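Local coordinates for Lmo0325 protein (Listeria monocytogenes EGD-e, PDB 4RYK), which probably binds DNA as a transcriptional regulator of the Rgg type, with an N-terminal helix-turn-helix region and a C-terminal all-helical region, at residues 23-28 against 40-45; 114-119 against 160-165; 172-175 against 181-184; 185-190 against 227-232; 248-253 against 267-272. One frame throughout, in Å; residues are numbered along the deposited sequence.

Interaction 1. Residues 23-28 against 40-45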
# COMPACT_ATOMS: atom_id res chain seq x y z
N LEU A 23 24.96 -14.45 1.49
CA LEU A 23 25.81 -13.46 0.82
C LEU A 23 27.05 -13.13 1.63
O LEU A 23 27.02 -13.09 2.87
CB LEU A 23 25.04 -12.17 0.55
CG LEU A 23 23.82 -12.36 -0.38
CD1 LEU A 23 22.89 -11.17 -0.31
CD2 LEU A 23 24.22 -12.65 -1.81
N THR A 24 28.14 -12.89 0.91
CA THR A 24 29.40 -12.55 1.58
C THR A 24 29.45 -11.03 1.82
O THR A 24 28.69 -10.28 1.19
CB THR A 24 30.63 -12.97 0.76
OG1 THR A 24 30.60 -12.32 -0.51
CG2 THR A 24 30.63 -14.46 0.51
N GLN A 25 30.31 -10.61 2.74
CA GLN A 25 30.61 -9.21 2.94
C GLN A 25 31.24 -8.65 1.72
O GLN A 25 30.96 -7.55 1.33
CB GLN A 25 31.58 -9.05 4.11
CG GLN A 25 30.94 -9.34 5.46
CD GLN A 25 31.87 -9.07 6.61
OE1 GLN A 25 32.99 -9.50 6.60
NE2 GLN A 25 31.39 -8.36 7.62
N LYS A 26 32.12 -9.41 1.12
CA LYS A 26 32.73 -8.99 -0.11
C LYS A 26 31.69 -8.62 -1.18
O LYS A 26 31.80 -7.58 -1.83
CB LYS A 26 33.67 -10.05 -0.65
CG LYS A 26 34.48 -9.53 -1.82
CD LYS A 26 35.12 -10.66 -2.59
CE LYS A 26 35.95 -10.13 -3.74
NZ LYS A 26 37.12 -11.04 -3.91
N GLU A 27 30.70 -9.44 -1.40
CA GLU A 27 29.78 -9.06 -2.46
C GLU A 27 28.75 -8.01 -2.06
O GLU A 27 28.23 -7.31 -2.91
CB GLU A 27 29.15 -10.29 -3.09
CG GLU A 27 27.99 -10.90 -2.38
CD GLU A 27 27.80 -12.35 -2.84
OE1 GLU A 27 27.37 -12.58 -4.01
OE2 GLU A 27 28.06 -13.27 -2.04
N VAL A 28 28.48 -7.86 -0.78
CA VAL A 28 27.53 -6.84 -0.39
C VAL A 28 28.18 -5.44 -0.38
O VAL A 28 27.57 -4.47 -0.82
CB VAL A 28 26.90 -7.16 0.96
CG1 VAL A 28 26.22 -5.94 1.52
CG2 VAL A 28 25.90 -8.28 0.82
N GLY A 40 32.65 -2.86 11.11
CA GLY A 40 32.12 -1.97 12.13
C GLY A 40 30.64 -1.69 12.02
O GLY A 40 29.92 -1.76 13.01
N PHE A 41 30.17 -1.39 10.81
CA PHE A 41 28.75 -1.13 10.56
C PHE A 41 27.92 -2.31 11.00
O PHE A 41 26.89 -2.13 11.64
CB PHE A 41 28.55 -0.88 9.06
CG PHE A 41 27.13 -0.86 8.59
CD1 PHE A 41 26.24 0.12 9.04
CD2 PHE A 41 26.70 -1.77 7.63
CE1 PHE A 41 24.94 0.16 8.58
CE2 PHE A 41 25.40 -1.74 7.17
CZ PHE A 41 24.51 -0.77 7.66
N GLU A 42 28.35 -3.53 10.68
CA GLU A 42 27.59 -4.74 11.05
C GLU A 42 27.58 -5.04 12.55
O GLU A 42 26.71 -5.74 13.02
CB GLU A 42 28.04 -5.96 10.23
CG GLU A 42 27.63 -5.84 8.76
CD GLU A 42 27.63 -7.17 8.01
OE1 GLU A 42 28.28 -8.12 8.50
OE2 GLU A 42 26.97 -7.26 6.96
N LYS A 43 28.50 -4.47 13.30
CA LYS A 43 28.49 -4.54 14.76
C LYS A 43 27.82 -3.36 15.41
O LYS A 43 27.81 -3.25 16.63
CB LYS A 43 29.91 -4.60 15.30
CG LYS A 43 30.65 -5.80 14.75
CD LYS A 43 32.05 -5.94 15.31
CE LYS A 43 32.57 -7.33 15.00
NZ LYS A 43 33.96 -7.48 15.48
N GLY A 44 27.30 -2.44 14.61
CA GLY A 44 26.70 -1.24 15.17
C GLY A 44 27.71 -0.22 15.66
O GLY A 44 27.41 0.61 16.49
N LYS A 45 28.93 -0.28 15.16
CA LYS A 45 29.89 0.69 15.58
C LYS A 45 30.03 1.87 14.64
O LYS A 45 30.76 2.80 14.96
CB LYS A 45 31.23 0.00 15.83
CG LYS A 45 31.28 -0.70 17.18
CD LYS A 45 30.87 0.27 18.29
CE LYS A 45 31.34 -0.13 19.67
NZ LYS A 45 30.23 -0.79 20.41
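Q25 reaches E42 with its side-chain amide, and this one bond carries the contact. NE2 of Q25 donates to OE1 of E42 at 3.2 Å. The bond is bent, with an N-H...O angle of 147°. The amide comes from above the carboxylate plane, and the two planes are 43° apart. Both chains run extended beyond CG, and the bond spans backbones whose CA atoms, Q25 and E42, are 9.7 Å apart. The tight side is that of E42. This residue is buried, and its OE2 is held by a salt bridge to NE of R18 and a hydrogen bond with Y29 OH. The looser side is that of Q25, which is partly exposed though it rests on R18, R35 and I39. T24 and E27 start helix 25-29 with a capping box: E27 N donates to T24 OG1 at 3.0 Å, and T24 N donates to E27 OE2 at 3.0 Å. G44, with positive phi, ends helix 35-42 in a Schellman motif. The bond between Q25 and E42 ties these two short helices together, as expected in a helix-turn-helix DNA-binding domain of the XRE type.

Interaction 2. Residues 114-119 against 160-165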
# COMPACT_ATOMS: atom_id res chain seq x y z
N GLU A 114 2.00 21.83 17.68
CA GLU A 114 0.83 22.67 18.01
C GLU A 114 -0.43 22.24 17.29
O GLU A 114 -1.52 22.15 17.89
CB GLU A 114 1.07 24.16 17.73
CG GLU A 114 1.82 24.96 18.78
CD GLU A 114 1.26 24.83 20.19
OE1 GLU A 114 2.01 24.31 21.06
OE2 GLU A 114 0.09 25.23 20.43
N VAL A 115 -0.32 21.95 16.00
CA VAL A 115 -1.52 21.59 15.23
C VAL A 115 -2.01 20.23 15.65
O VAL A 115 -3.19 20.04 15.83
CB VAL A 115 -1.27 21.58 13.74
CG1 VAL A 115 -2.55 21.29 12.99
CG2 VAL A 115 -0.82 22.92 13.37
N ARG A 116 -1.10 19.29 15.84
CA ARG A 116 -1.53 17.95 16.28
C ARG A 116 -2.15 18.02 17.63
O ARG A 116 -3.18 17.38 17.89
CB ARG A 116 -0.37 16.98 16.24
CG ARG A 116 -0.01 16.61 14.82
CD ARG A 116 1.14 15.62 14.78
NE ARG A 116 1.48 15.11 13.44
CZ ARG A 116 2.32 14.09 13.27
NH1 ARG A 116 2.88 13.51 14.32
NH2 ARG A 116 2.63 13.66 12.05
N LYS A 117 -1.56 18.80 18.51
CA LYS A 117 -2.16 19.00 19.86
C LYS A 117 -3.51 19.64 19.79
O LYS A 117 -4.42 19.25 20.51
CB LYS A 117 -1.26 19.82 20.74
CG LYS A 117 -0.00 19.04 21.10
CD LYS A 117 0.80 19.72 22.19
CE LYS A 117 1.59 20.91 21.70
NZ LYS A 117 2.93 20.90 22.36
N ALA A 118 -3.67 20.61 18.89
CA ALA A 118 -4.97 21.27 18.75
C ALA A 118 -6.02 20.26 18.29
O ALA A 118 -7.16 20.25 18.74
CB ALA A 118 -4.88 22.47 17.81
N ILE A 119 -5.62 19.36 17.41
CA ILE A 119 -6.57 18.36 16.92
C ILE A 119 -7.06 17.47 18.06
O ILE A 119 -8.26 17.23 18.24
CB ILE A 119 -5.97 17.56 15.74
CG1 ILE A 119 -6.07 18.41 14.46
CG2 ILE A 119 -6.70 16.25 15.51
CD1 ILE A 119 -5.14 17.95 13.40
N THR A 160 1.79 18.20 1.81
CA THR A 160 2.14 16.81 1.86
C THR A 160 0.98 16.08 2.52
O THR A 160 -0.07 16.68 2.77
CB THR A 160 3.43 16.60 2.67
OG1 THR A 160 3.18 16.91 4.03
CG2 THR A 160 4.54 17.53 2.14
N LEU A 161 1.10 14.77 2.75
CA LEU A 161 -0.06 14.04 3.26
C LEU A 161 -0.45 14.46 4.67
O LEU A 161 -1.61 14.31 5.06
CB LEU A 161 0.16 12.55 3.19
CG LEU A 161 0.33 12.07 1.76
CD1 LEU A 161 0.57 10.57 1.75
CD2 LEU A 161 -0.85 12.38 0.86
N GLU A 162 0.48 14.99 5.43
CA GLU A 162 0.16 15.53 6.75
C GLU A 162 -1.00 16.55 6.67
O GLU A 162 -1.92 16.53 7.47
CB GLU A 162 1.41 16.17 7.37
CG GLU A 162 1.18 16.87 8.71
CD GLU A 162 0.98 15.87 9.83
OE1 GLU A 162 1.23 14.65 9.64
OE2 GLU A 162 0.62 16.28 10.93
N GLU A 163 -0.96 17.46 5.70
CA GLU A 163 -2.00 18.48 5.61
C GLU A 163 -3.29 17.89 5.12
O GLU A 163 -4.36 18.32 5.52
CB GLU A 163 -1.55 19.64 4.72
CG GLU A 163 -0.50 20.53 5.36
CD GLU A 163 0.90 19.90 5.35
OE1 GLU A 163 1.30 19.28 4.34
OE2 GLU A 163 1.63 19.99 6.36
N VAL A 164 -3.20 16.87 4.27
CA VAL A 164 -4.38 16.13 3.82
C VAL A 164 -5.09 15.53 5.03
O VAL A 164 -6.31 15.63 5.18
CB VAL A 164 -4.04 15.00 2.81
CG1 VAL A 164 -5.28 14.29 2.42
CG2 VAL A 164 -3.43 15.57 1.55
N ARG A 165 -4.33 14.95 5.94
CA ARG A 165 -4.94 14.40 7.17
C ARG A 165 -5.47 15.50 8.08
O ARG A 165 -6.53 15.36 8.65
CB ARG A 165 -3.88 13.62 7.92
CG ARG A 165 -3.52 12.34 7.22
CD ARG A 165 -2.18 11.91 7.75
NE ARG A 165 -2.01 10.59 7.30
CZ ARG A 165 -0.97 10.06 6.72
NH1 ARG A 165 0.23 10.71 6.52
NH2 ARG A 165 -1.15 8.79 6.39
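R116 and E162 form a two-pronged salt bridge between helices 113-132 and 161-170. The guanidinium grips the carboxylate side-on, one nitrogen to each oxygen. NE of R116 donates to OE2 of E162 at 2.9 Å, and NH2 of R116 donates to OE1 of E162 at 3.0 Å. Both bonds are nearly straight, at 168°. Both oxygens lie close to the guanidinium plane, but the carboxylate is turned 37° against it. OE2 is met on its syn side, somewhat out of plane, and OE1 from above the carboxylate plane. The two side chains reach this point differently. R116 has CG beside the backbone N and runs extended to NE, which carries its end across to the other helix. E162 has CG anti to the backbone N and bends at chi2 (74°), which turns the carboxylate to face the arginine. Further partners fix both groups. NH1 of R116 pairs with D80, and OE1 of E162 also accepts from W83 NE1. The arginine is thus held between two acids, which probably favours the charged form of all three. At the start of helix 161-170, T160 N donates to E163 OE1 at 2.8 Å, and this carboxylate also pairs with K21 of the second subunit. Helix 82-91 lies against the bridge through F82 and W83, helix 143-153 packs on V115 and A118, and M61 of the second subunit packs on both R116 and E162.

Interaction 3. Residues 172-175 against 181-184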
# COMPACT_ATOMS: atom_id res chain seq x y z
N SER A 172 -14.76 21.01 8.97
CA SER A 172 -15.97 21.65 9.44
C SER A 172 -15.65 22.94 10.24
O SER A 172 -16.53 23.74 10.52
CB SER A 172 -16.80 20.65 10.28
OG SER A 172 -16.17 20.34 11.54
N PHE A 173 -14.38 23.15 10.60
CA PHE A 173 -14.01 24.37 11.31
C PHE A 173 -13.96 25.61 10.43
O PHE A 173 -13.89 26.70 10.95
CB PHE A 173 -12.67 24.22 12.01
CG PHE A 173 -12.59 23.03 12.93
CD1 PHE A 173 -13.71 22.58 13.61
CD2 PHE A 173 -11.40 22.37 13.11
CE1 PHE A 173 -13.63 21.49 14.46
CE2 PHE A 173 -11.31 21.28 13.96
CZ PHE A 173 -12.43 20.84 14.63
N PHE A 174 -13.98 25.47 9.12
CA PHE A 174 -13.72 26.62 8.26
C PHE A 174 -14.99 27.09 7.58
O PHE A 174 -15.88 26.29 7.32
CB PHE A 174 -12.72 26.25 7.19
CG PHE A 174 -11.55 25.44 7.68
CD1 PHE A 174 -10.79 25.86 8.75
CD2 PHE A 174 -11.19 24.28 7.04
CE1 PHE A 174 -9.70 25.12 9.17
CE2 PHE A 174 -10.12 23.51 7.47
CZ PHE A 174 -9.36 23.95 8.54
N GLU A 175 -15.06 28.38 7.27
CA GLU A 175 -16.11 28.88 6.39
C GLU A 175 -16.01 28.21 5.01
O GLU A 175 -14.94 27.74 4.59
CB GLU A 175 -15.96 30.38 6.16
CG GLU A 175 -15.93 31.17 7.44
CD GLU A 175 -15.87 32.66 7.19
OE1 GLU A 175 -14.93 33.11 6.47
OE2 GLU A 175 -16.76 33.36 7.71
N HIS A 181 -11.25 26.85 -1.00
CA HIS A 181 -9.89 27.23 -1.27
C HIS A 181 -8.89 26.14 -0.83
O HIS A 181 -7.97 25.79 -1.56
CB HIS A 181 -9.56 28.59 -0.58
CG HIS A 181 -8.10 28.95 -0.62
ND1 HIS A 181 -7.53 29.65 -1.66
CD2 HIS A 181 -7.10 28.69 0.26
CE1 HIS A 181 -6.24 29.82 -1.41
NE2 HIS A 181 -5.96 29.26 -0.25
N PHE A 182 -9.06 25.59 0.36
CA PHE A 182 -8.17 24.52 0.80
C PHE A 182 -8.33 23.26 -0.08
O PHE A 182 -7.35 22.61 -0.42
CB PHE A 182 -8.40 24.14 2.27
CG PHE A 182 -7.88 25.13 3.27
CD1 PHE A 182 -6.79 25.93 3.02
CD2 PHE A 182 -8.47 25.22 4.50
CE1 PHE A 182 -6.31 26.84 3.96
CE2 PHE A 182 -8.03 26.14 5.43
CZ PHE A 182 -6.95 26.95 5.17
N TYR A 183 -9.56 22.90 -0.39
CA TYR A 183 -9.84 21.84 -1.31
C TYR A 183 -9.10 21.97 -2.66
O TYR A 183 -8.48 21.00 -3.13
CB TYR A 183 -11.37 21.74 -1.53
CG TYR A 183 -11.79 20.72 -2.57
CD1 TYR A 183 -11.99 19.42 -2.23
CD2 TYR A 183 -12.01 21.08 -3.90
CE1 TYR A 183 -12.36 18.48 -3.18
CE2 TYR A 183 -12.40 20.14 -4.84
CZ TYR A 183 -12.57 18.84 -4.47
OH TYR A 183 -12.93 17.85 -5.37
N GLN A 184 -9.13 23.16 -3.25
CA GLN A 184 -8.37 23.42 -4.48
C GLN A 184 -6.86 23.21 -4.26
O GLN A 184 -6.21 22.54 -5.02
CB GLN A 184 -8.70 24.79 -5.08
CG GLN A 184 -10.09 24.79 -5.71
CD GLN A 184 -10.64 26.18 -6.07
OE1 GLN A 184 -10.00 27.24 -5.87
NE2 GLN A 184 -11.85 26.18 -6.61
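F174 and F182 meet as a T-shaped (edge-to-face) pair. The edge of F182 points at the face of F174. The planes stand at 77°, and the ring centroids are 5.1 Å apart. CE2 of F182 sits 3.8 Å above the plane of the F174 ring, over its centre. Beside it, CD2 of F182 lies 3.8 Å from CE2 of F174. Seen from F182, CD2 of F174 lies at its rim, in the ring plane. The edge C-H groups of F182 therefore point into the pi cloud of F174, a favourable electrostatic fit as well as an apolar one. Both rings are buried. The CB of each residue already points toward the other segment. The CA atoms of F174 and F182 are 9.5 Å apart, and the rings span that distance. The pair belongs to the all-helical Rgg C-terminal domain, whose helical pairs are consistent with a TPR-like fold. It joins the loop between helices 161-170 and 176-193 to the second turn of helix 176-193. E175 is the N-cap residue of that helix, so F174 comes just before the cap. Further out, F167 of helix 161-170 touches both rings. H150 of helix 143-153 packs on F174. L153 of the same helix and W159 of the following loop pack on F182.

Interaction 4. Residues 185-190 against 227-232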
# COMPACT_ATOMS: atom_id res chain seq x y z
N ILE A 185 -6.30 23.67 -3.17
CA ILE A 185 -4.89 23.34 -2.90
C ILE A 185 -4.62 21.84 -2.74
O ILE A 185 -3.65 21.32 -3.28
CB ILE A 185 -4.42 24.02 -1.63
CG1 ILE A 185 -4.70 25.53 -1.66
CG2 ILE A 185 -2.95 23.73 -1.38
CD1 ILE A 185 -3.67 26.36 -2.37
N MSE A 186 -5.48 21.16 -1.96
CA MSE A 186 -5.48 19.68 -1.74
C MSE A 186 -5.42 19.06 -3.13
O MSE A 186 -4.64 18.13 -3.38
CB MSE A 186 -6.69 19.15 -0.86
CG MSE A 186 -7.08 17.65 -0.27
SE MSE A 186 -7.81 16.72 -1.91
CE MSE A 186 -9.56 17.44 -1.42
N LEU A 187 -6.26 19.50 -4.05
CA LEU A 187 -6.31 18.84 -5.38
C LEU A 187 -4.97 18.82 -6.09
O LEU A 187 -4.68 17.86 -6.75
CB LEU A 187 -7.35 19.42 -6.32
CG LEU A 187 -8.81 19.10 -6.04
CD1 LEU A 187 -9.68 19.75 -7.11
CD2 LEU A 187 -9.03 17.58 -5.96
N LYS A 188 -4.15 19.85 -5.95
CA LYS A 188 -2.83 19.84 -6.57
C LYS A 188 -1.96 18.72 -6.00
O LYS A 188 -1.15 18.14 -6.67
CB LYS A 188 -2.12 21.15 -6.34
CG LYS A 188 -2.89 22.31 -6.92
CD LYS A 188 -2.07 23.59 -6.93
CE LYS A 188 -1.40 23.85 -5.59
NZ LYS A 188 -0.86 25.24 -5.49
N SER A 189 -2.12 18.40 -4.73
CA SER A 189 -1.31 17.33 -4.19
C SER A 189 -1.92 15.96 -4.56
O SER A 189 -1.18 15.02 -4.85
CB SER A 189 -1.10 17.51 -2.68
OG SER A 189 -2.23 17.05 -1.96
N TYR A 190 -3.24 15.87 -4.61
CA TYR A 190 -3.90 14.70 -5.12
C TYR A 190 -3.33 14.26 -6.49
O TYR A 190 -3.08 13.09 -6.72
CB TYR A 190 -5.42 14.95 -5.20
CG TYR A 190 -6.10 13.97 -6.14
CD1 TYR A 190 -6.17 12.64 -5.82
CD2 TYR A 190 -6.62 14.39 -7.37
CE1 TYR A 190 -6.75 11.72 -6.70
CE2 TYR A 190 -7.22 13.49 -8.25
CZ TYR A 190 -7.29 12.16 -7.91
OH TYR A 190 -7.82 11.19 -8.75
N LEU A 227 -17.43 13.29 -6.07
CA LEU A 227 -17.60 11.91 -6.48
C LEU A 227 -16.74 11.58 -7.69
O LEU A 227 -16.11 10.50 -7.73
CB LEU A 227 -19.07 11.59 -6.79
CG LEU A 227 -19.37 10.20 -7.38
CD1 LEU A 227 -18.93 9.08 -6.46
CD2 LEU A 227 -20.83 10.01 -7.65
N GLU A 228 -16.70 12.47 -8.67
CA GLU A 228 -15.88 12.22 -9.87
C GLU A 228 -14.40 12.01 -9.47
O GLU A 228 -13.68 11.18 -10.06
CB GLU A 228 -16.11 13.36 -10.86
CG GLU A 228 -15.18 13.44 -12.06
CD GLU A 228 -15.13 14.86 -12.72
OE1 GLU A 228 -16.11 15.67 -12.60
OE2 GLU A 228 -14.07 15.16 -13.35
N LYS A 229 -13.95 12.72 -8.44
CA LYS A 229 -12.59 12.54 -7.96
C LYS A 229 -12.40 11.23 -7.26
O LYS A 229 -11.36 10.62 -7.35
CB LYS A 229 -12.19 13.61 -6.97
CG LYS A 229 -12.12 15.01 -7.54
CD LYS A 229 -10.92 15.22 -8.46
CE LYS A 229 -11.37 16.22 -9.52
NZ LYS A 229 -10.23 16.83 -10.16
N LEU A 230 -13.40 10.84 -6.47
CA LEU A 230 -13.36 9.55 -5.80
C LEU A 230 -13.30 8.43 -6.86
O LEU A 230 -12.53 7.49 -6.73
CB LEU A 230 -14.58 9.39 -4.92
CG LEU A 230 -14.77 7.98 -4.37
CD1 LEU A 230 -13.61 7.61 -3.49
CD2 LEU A 230 -16.03 7.91 -3.55
N LYS A 231 -14.11 8.54 -7.90
CA LYS A 231 -14.09 7.59 -9.02
C LYS A 231 -12.71 7.53 -9.65
O LYS A 231 -12.11 6.45 -9.77
CB LYS A 231 -15.08 7.95 -10.11
CG LYS A 231 -16.54 7.75 -9.75
CD LYS A 231 -16.95 6.31 -9.91
CE LYS A 231 -18.46 6.08 -9.75
NZ LYS A 231 -18.79 4.66 -10.13
N GLU A 232 -12.18 8.70 -10.02
CA GLU A 232 -10.87 8.75 -10.64
C GLU A 232 -9.78 8.19 -9.74
O GLU A 232 -8.93 7.37 -10.16
CB GLU A 232 -10.54 10.17 -11.00
CG GLU A 232 -9.24 10.33 -11.74
CD GLU A 232 -8.88 11.81 -11.94
OE1 GLU A 232 -8.37 12.46 -11.02
OE2 GLU A 232 -9.14 12.31 -13.01
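Helices 176-193 and 220-235 run nearly parallel within the helical Rgg C-terminal domain, and here Y190, L187, K229 and E232 bridge them. The segment axes cross at 15° and approach only to 13.0 Å, so long side chains do the joining. Y190 OH donates to E232 OE1 at 2.7 Å. The carboxylate and ring planes are nearly coplanar, 9° apart, and the hydroxyl uses the anti lone pair of OE1. The same oxygen sits at the ring edge, 3.2 Å from CE2 of Y190. E232 puts CG anti to its backbone N (chi1 -176°) and stays extended, which lets it reach the hydroxyl. K229 bends at chi2 and chi3, and its CD packs against L187 and Y190. This CD lies 3.9 Å from CD2 of L187 and 4.1 Å from CE2 of Y190. L187 and K229 cross at about a right angle. F207 of helix 197-216 makes an edge-to-face ring pair with Y190. Helix 197-216 packs against both segments, through F203 and F207 on M186 and through F207 on K229. Two near-parallel helices with the helix between them in sequence packed against both are arranged as in TPR-like helical repeats, consistent with the family.

Interaction 5. Residues 248-253 against 267-272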
# COMPACT_ATOMS: atom_id res chain seq x y z
N VAL A 248 -17.52 2.00 -2.69
CA VAL A 248 -17.96 3.26 -2.05
C VAL A 248 -18.46 4.24 -3.10
O VAL A 248 -19.57 4.80 -2.95
CB VAL A 248 -16.85 3.90 -1.23
CG1 VAL A 248 -17.35 5.20 -0.62
CG2 VAL A 248 -16.38 2.97 -0.12
N ALA A 249 -17.67 4.42 -4.16
CA ALA A 249 -18.08 5.29 -5.29
C ALA A 249 -19.39 4.84 -5.94
O ALA A 249 -20.25 5.66 -6.26
CB ALA A 249 -16.99 5.35 -6.34
N ASN A 250 -19.57 3.52 -6.09
CA ASN A 250 -20.83 3.02 -6.62
C ASN A 250 -22.00 3.35 -5.70
O ASN A 250 -23.07 3.72 -6.20
CB ASN A 250 -20.82 1.50 -6.88
CG ASN A 250 -20.05 1.10 -8.14
OD1 ASN A 250 -19.73 1.93 -9.00
ND2 ASN A 250 -19.77 -0.19 -8.26
N TYR A 251 -21.80 3.19 -4.38
CA TYR A 251 -22.81 3.57 -3.42
C TYR A 251 -23.23 5.06 -3.58
O TYR A 251 -24.40 5.39 -3.73
CB TYR A 251 -22.36 3.32 -1.98
CG TYR A 251 -23.43 3.81 -1.04
CD1 TYR A 251 -23.44 5.12 -0.59
CD2 TYR A 251 -24.48 2.97 -0.66
CE1 TYR A 251 -24.47 5.60 0.22
CE2 TYR A 251 -25.51 3.42 0.14
CZ TYR A 251 -25.51 4.74 0.58
OH TYR A 251 -26.55 5.16 1.38
N TYR A 252 -22.26 5.96 -3.53
CA TYR A 252 -22.59 7.39 -3.64
C TYR A 252 -23.18 7.83 -5.00
O TYR A 252 -24.00 8.74 -5.05
CB TYR A 252 -21.39 8.27 -3.21
CG TYR A 252 -21.14 8.20 -1.72
CD1 TYR A 252 -22.10 8.64 -0.81
CD2 TYR A 252 -19.96 7.71 -1.21
CE1 TYR A 252 -21.89 8.57 0.55
CE2 TYR A 252 -19.73 7.63 0.16
CZ TYR A 252 -20.70 8.03 1.03
OH TYR A 252 -20.49 7.96 2.39
N GLN A 253 -22.81 7.16 -6.09
CA GLN A 253 -23.36 7.46 -7.42
C GLN A 253 -24.85 7.09 -7.36
O GLN A 253 -25.72 7.81 -7.90
CB GLN A 253 -22.62 6.69 -8.51
CG GLN A 253 -23.15 6.90 -9.93
CD GLN A 253 -23.14 8.37 -10.34
OE1 GLN A 253 -22.18 8.82 -10.92
NE2 GLN A 253 -24.20 9.13 -9.99
N TYR A 267 -31.37 3.66 -6.36
CA TYR A 267 -31.62 2.74 -5.29
C TYR A 267 -31.04 1.36 -5.55
O TYR A 267 -30.43 0.80 -4.66
CB TYR A 267 -33.10 2.62 -5.07
CG TYR A 267 -33.48 1.73 -3.94
CD1 TYR A 267 -33.21 2.09 -2.63
CD2 TYR A 267 -34.16 0.54 -4.18
CE1 TYR A 267 -33.59 1.27 -1.58
CE2 TYR A 267 -34.55 -0.28 -3.13
CZ TYR A 267 -34.26 0.09 -1.85
OH TYR A 267 -34.63 -0.74 -0.84
N ARG A 268 -31.23 0.81 -6.74
CA ARG A 268 -30.70 -0.51 -7.05
C ARG A 268 -29.16 -0.50 -7.01
O ARG A 268 -28.53 -1.45 -6.58
CB ARG A 268 -31.19 -1.00 -8.40
CG ARG A 268 -32.72 -1.19 -8.50
CD ARG A 268 -33.24 -2.60 -8.16
NE ARG A 268 -33.24 -3.54 -9.30
CZ ARG A 268 -33.68 -4.80 -9.27
NH1 ARG A 268 -34.19 -5.32 -8.15
NH2 ARG A 268 -33.64 -5.57 -10.36
N GLN A 269 -28.54 0.59 -7.42
CA GLN A 269 -27.11 0.66 -7.40
C GLN A 269 -26.59 0.69 -5.98
O GLN A 269 -25.60 0.06 -5.67
CB GLN A 269 -26.67 1.89 -8.13
CG GLN A 269 -25.21 2.21 -7.94
CD GLN A 269 -24.44 2.10 -9.20
OE1 GLN A 269 -24.84 1.37 -10.09
NE2 GLN A 269 -23.37 2.85 -9.31
N ALA A 270 -27.24 1.48 -5.12
CA ALA A 270 -26.86 1.59 -3.72
C ALA A 270 -27.03 0.27 -2.98
O ALA A 270 -26.17 -0.13 -2.20
CB ALA A 270 -27.69 2.67 -3.03
N LYS A 271 -28.15 -0.40 -3.19
CA LYS A 271 -28.38 -1.74 -2.66
C LYS A 271 -27.36 -2.76 -3.17
O LYS A 271 -26.96 -3.64 -2.45
CB LYS A 271 -29.79 -2.21 -3.02
CG LYS A 271 -30.88 -1.44 -2.28
CD LYS A 271 -31.14 -2.00 -0.89
CE LYS A 271 -32.14 -3.16 -0.93
NZ LYS A 271 -32.43 -3.75 0.41
N ARG A 272 -26.93 -2.61 -4.41
CA ARG A 272 -25.94 -3.52 -4.95
C ARG A 272 -24.56 -3.30 -4.25
O ARG A 272 -23.83 -4.26 -3.97
CB ARG A 272 -25.86 -3.32 -6.44
CG ARG A 272 -24.71 -4.04 -7.08
CD ARG A 272 -25.16 -5.40 -7.50
NE ARG A 272 -25.23 -6.41 -6.46
CZ ARG A 272 -24.22 -7.20 -6.07
NH1 ARG A 272 -24.44 -8.13 -5.15
NH2 ARG A 272 -22.99 -7.07 -6.58
O HOH W 1 -21.50 4.35 -10.63
O HOH W 2 -21.42 1.99 -11.93
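The Y251 ring presents its edge to A270. CE2 of Y251 lies 3.9 Å from CB of A270, and A270 O is near the ring plane. Y252 CD1 also lies at the Y251 ring edge, while CD1 of Y251 sits over a face of the Y252 ring. Y289 of helix 283-300 makes an edge-to-face pair with Y251. The Q269 and N250 side chains cross at about a right angle, with amide planes 57° apart. NE2 of Q269 donates to the backbone O of N250 at 3.2 Å, bent to 146°. A bend at chi2 turns the Q269 amide to this carbonyl. Two waters weakly join Q269 NE2 and N250 OD1. The N250 amide also bonds the second subunit, through E279 O and H281. The two segment axes are antiparallel at 154° and approach to 7.6 Å, and the CA atoms of Y251 and A270 are 4.5 Å apart. Helix 283-300 also covers Y251 through V292 and L293, and helix 220-235 packs on A249 and Q253.

The five contacts follow one another along the chain. Interaction 1 stands alone in the helix-turn-helix region, with its centre 40 Å or more from every other. Interactions 2 to 5 all lie in the Rgg C-terminal region. Interactions 3 and 4 share helix 176-193 and touch through Y183 and K229. Interaction 2 reaches interaction 4 through V164 and S189, about 19 Å between centres. Interaction 5 touches interaction 4 where L227 and K231 pack on A249, N250 and Q253, about 20 Å between centres. Interactions 2, 3 and 5 thus each touch interaction 4, apart from the probable DNA-binding region. Interactions 1, 2 and 5 lie at the second subunit, consistent with a dimer that involves both regions.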